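PDB 6EWJ: putative capsular polysaccharide biosynthesis protein from Streptococcus pneumoniae serotype 4, which probably acts as a pyridoxal phosphate-dependent sugar aminotransferase in the biosynthesis of pneumococcal teichoic acid. Local coordinates for residues G80-V85 with T103-D108. Numbering follows the deposited sequence.
Sequences GDEVIV and TPVMVD
Asp81 O takes the N-H of Thr103 at 2.9 Å in a nearly straight bond, the first rung of a parallel ladder, while the Asp81 carboxylate turns back to Gly78 N. Just before it, a water accepts from Gly80 N and lies 2.6 Å from Thr103 OG1. Glu82 lays its CB, CG and CD along one methyl of Val105, CB standing 3.8 Å from CG2; the extended chain then carries OE1 to the hydroxyl of Thr126. Val83 turns both its N-H and its carbonyl to the other strand, between Thr103 and Val105: N gives to Thr103 O, and O accepts from Val105 N at 2.9 Å. Ile84 crosses two valines on the same face as Glu82: with chi1 at -74° CG1 lies beside the backbone N and packs 3.9 Å from Val105 CB, and CG2, on the branch opposite that N, reaches Val107 CG2 at 3.6 Å. Val105 O is approached by two donors, the N-H of Val85 and the weaker CA-H of Ile84. Val85 repeats the pattern of Val83, its carbonyl accepting from Val107 N, though this last bond is more bent, 141° at the hydrogen. On the other face its CG2 lies 4.0 Å from Met106 CG, the two chains running alongside each other. The strands are the two ends of a beta-alpha-beta crossover whose helix 92-99 covers the Val83, Val85 and Pro104 face through Ile97. Helix 118-124 packs on the opposite face, meeting Ile84 with Leu121 and Val107 with Leu120 and Ala124. Strand 129-132 pairs with the far edge of strand 82-86, whereas strand 103-107 is outermost within the chain in the seven-stranded mixed sheet characteristic of the large domain of fold type I pyridoxal phosphate enzymes, to which the DegT/DnrJ/EryC1 family belongs.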
ATOM      1  N   GLY A  80      20.729 -12.483   5.537  1.00 32.25           N
ATOM      2  CA  GLY A  80      21.980 -12.534   6.277  1.00 33.36           C
ATOM      3  C   GLY A  80      22.120 -11.474   7.359  1.00 32.20           C
ATOM      4  O   GLY A  80      22.962 -11.639   8.235  1.00 33.72           O
ATOM      5  N   ASP A  81      21.315 -10.409   7.320  1.00 30.13           N
ATOM      6  CA  ASP A  81      21.295  -9.391   8.381  1.00 29.16           C
ATOM      7  C   ASP A  81      20.317  -9.756   9.503  1.00 28.17           C
ATOM      8  O   ASP A  81      19.316 -10.426   9.267  1.00 28.04           O
ATOM      9  CB  ASP A  81      20.875  -8.024   7.845  1.00 28.35           C
ATOM     10  CG  ASP A  81      21.796  -7.499   6.755  1.00 28.78           C
ATOM     11  OD1 ASP A  81      23.013  -7.657   6.871  1.00 29.42           O
ATOM     12  OD2 ASP A  81      21.277  -6.913   5.798  1.00 27.87           O
ATOM     13  N   GLU A  82      20.628  -9.309  10.721  1.00 27.92           N
ATOM     14  CA  GLU A  82      19.765  -9.465  11.895  1.00 26.56           C
ATOM     15  C   GLU A  82      19.157  -8.124  12.316  1.00 24.90           C
ATOM     16  O   GLU A  82      19.779  -7.042  12.169  1.00 24.61           O
ATOM     17  CB  GLU A  82      20.542 -10.077  13.051  1.00 28.12           C
ATOM     18  CG  GLU A  82      20.913 -11.535  12.781  1.00 29.28           C
ATOM     19  CD  GLU A  82      21.811 -12.150  13.821  1.00 30.99           C
ATOM     20  OE1 GLU A  82      22.275 -11.434  14.756  1.00 31.55           O
ATOM     21  OE2 GLU A  82      22.046 -13.375  13.709  1.00 32.13           O
ATOM     22  N   VAL A  83      17.894  -8.180  12.720  1.00 23.24           N
ATOM     23  CA  VAL A  83      17.189  -7.002  13.229  1.00 22.35           C
ATOM     24  C   VAL A  83      16.599  -7.345  14.554  1.00 21.88           C
ATOM     25  O   VAL A  83      15.841  -8.299  14.668  1.00 21.80           O
ATOM     26  CB  VAL A  83      16.041  -6.514  12.315  1.00 21.12           C
ATOM     27  CG1 VAL A  83      15.373  -5.272  12.903  1.00 20.32           C
ATOM     28  CG2 VAL A  83      16.561  -6.254  10.936  1.00 21.32           C
ATOM     29  N   ILE A  84      16.930  -6.552  15.556  1.00 21.85           N
ATOM     30  CA  ILE A  84      16.466  -6.816  16.893  1.00 21.78           C
ATOM     31  C   ILE A  84      15.126  -6.125  17.154  1.00 20.91           C
ATOM     32  O   ILE A  84      14.961  -4.932  16.878  1.00 21.01           O
ATOM     33  CB  ILE A  84      17.520  -6.387  17.939  1.00 22.62           C
ATOM     34  CG1 ILE A  84      18.661  -7.400  17.936  1.00 23.62           C
ATOM     35  CG2 ILE A  84      16.898  -6.279  19.305  1.00 22.13           C
ATOM     36  CD1 ILE A  84      19.882  -7.039  18.740  1.00 24.64           C
ATOM     37  N   VAL A  85      14.206  -6.870  17.739  1.00 20.71           N
ATOM     38  CA  VAL A  85      12.911  -6.367  18.136  1.00 20.11           C
ATOM     39  C   VAL A  85      12.562  -6.897  19.534  1.00 20.64           C
ATOM     40  O   VAL A  85      13.011  -7.972  19.905  1.00 20.48           O
ATOM     41  CB  VAL A  85      11.779  -6.803  17.207  1.00 20.04           C
ATOM     42  CG1 VAL A  85      11.996  -6.218  15.842  1.00 20.01           C
ATOM     43  CG2 VAL A  85      11.654  -8.335  17.084  1.00 19.99           C
ATOM     44  N   THR A 103      16.703 -11.600   9.352  1.00 24.62           N
ATOM     45  CA  THR A 103      16.411 -12.510  10.447  1.00 24.82           C
ATOM     46  C   THR A 103      15.997 -11.730  11.683  1.00 24.55           C
ATOM     47  O   THR A 103      16.791 -10.939  12.219  1.00 25.56           O
ATOM     48  CB  THR A 103      17.629 -13.381  10.770  1.00 26.07           C
ATOM     49  OG1 THR A 103      18.083 -14.010   9.574  1.00 27.06           O
ATOM     50  CG2 THR A 103      17.265 -14.484  11.797  1.00 26.21           C
ATOM     51  N   PRO A 104      14.739 -11.909  12.139  1.00 23.76           N
ATOM     52  CA  PRO A 104      14.397 -11.247  13.413  1.00 23.10           C
ATOM     53  C   PRO A 104      15.150 -11.873  14.582  1.00 24.21           C
ATOM     54  O   PRO A 104      15.369 -13.083  14.572  1.00 24.00           O
ATOM     55  CB  PRO A 104      12.906 -11.526  13.571  1.00 22.37           C
ATOM     56  CG  PRO A 104      12.440 -11.986  12.197  1.00 22.31           C
ATOM     57  CD  PRO A 104      13.610 -12.669  11.581  1.00 22.92           C
ATOM     58  N   VAL A 105      15.587 -11.040  15.530  1.00 23.75           N
ATOM     59  CA  VAL A 105      16.164 -11.471  16.776  1.00 24.58           C
ATOM     60  C   VAL A 105      15.361 -10.796  17.898  1.00 24.43           C
ATOM     61  O   VAL A 105      15.355  -9.578  18.016  1.00 24.36           O
ATOM     62  CB  VAL A 105      17.640 -11.039  16.905  1.00 25.22           C
ATOM     63  CG1 VAL A 105      18.192 -11.447  18.248  1.00 26.07           C
ATOM     64  CG2 VAL A 105      18.482 -11.641  15.807  1.00 25.72           C
ATOM     65  N   MET A 106      14.675 -11.591  18.708  1.00 24.09           N
ATOM     66  CA  MET A 106      13.802 -11.070  19.746  1.00 22.92           C
ATOM     67  C   MET A 106      14.568 -10.975  21.050  1.00 23.14           C
ATOM     68  O   MET A 106      15.456 -11.812  21.313  1.00 23.71           O
ATOM     69  CB  MET A 106      12.575 -11.980  19.908  1.00 23.04           C
ATOM     70  CG  MET A 106      11.717 -12.054  18.656  1.00 23.14           C
ATOM     71  SD  MET A 106      10.175 -12.945  18.963  1.00 23.17           S
ATOM     72  CE  MET A 106       9.721 -13.184  17.248  1.00 23.22           C
ATOM     73  N   VAL A 107      14.223  -9.960  21.834  1.00 22.06           N
ATOM     74  CA  VAL A 107      14.863  -9.724  23.135  1.00 22.81           C
ATOM     75  C   VAL A 107      13.769  -9.597  24.191  1.00 21.96           C
ATOM     76  O   VAL A 107      12.771  -8.926  23.962  1.00 20.43           O
ATOM     77  CB  VAL A 107      15.737  -8.466  23.114  1.00 23.18           C
ATOM     78  CG1 VAL A 107      16.356  -8.212  24.475  1.00 24.05           C
ATOM     79  CG2 VAL A 107      16.843  -8.610  22.080  1.00 23.66           C
ATOM     80  N   ASP A 108      13.988 -10.238  25.347  1.00 21.96           N
ATOM     81  CA  ASP A 108      13.016 -10.217  26.423  1.00 21.81           C
ATOM     82  C   ASP A 108      12.954  -8.835  27.046  1.00 22.47           C
ATOM     83  O   ASP A 108      13.874  -8.010  26.863  1.00 23.50           O
ATOM     84  CB  ASP A 108      13.324 -11.275  27.518  1.00 22.12           C
ATOM     85  CG  ASP A 108      12.093 -11.690  28.294  1.00 21.56           C
ATOM     86  OD1 ASP A 108      10.955 -11.273  27.933  1.00 20.61           O
ATOM     87  OD2 ASP A 108      12.235 -12.475  29.247  1.00 21.95           O
TER
HETATM   88  O   HOH W   1      18.197 -13.655   6.958  1.00 21.39           O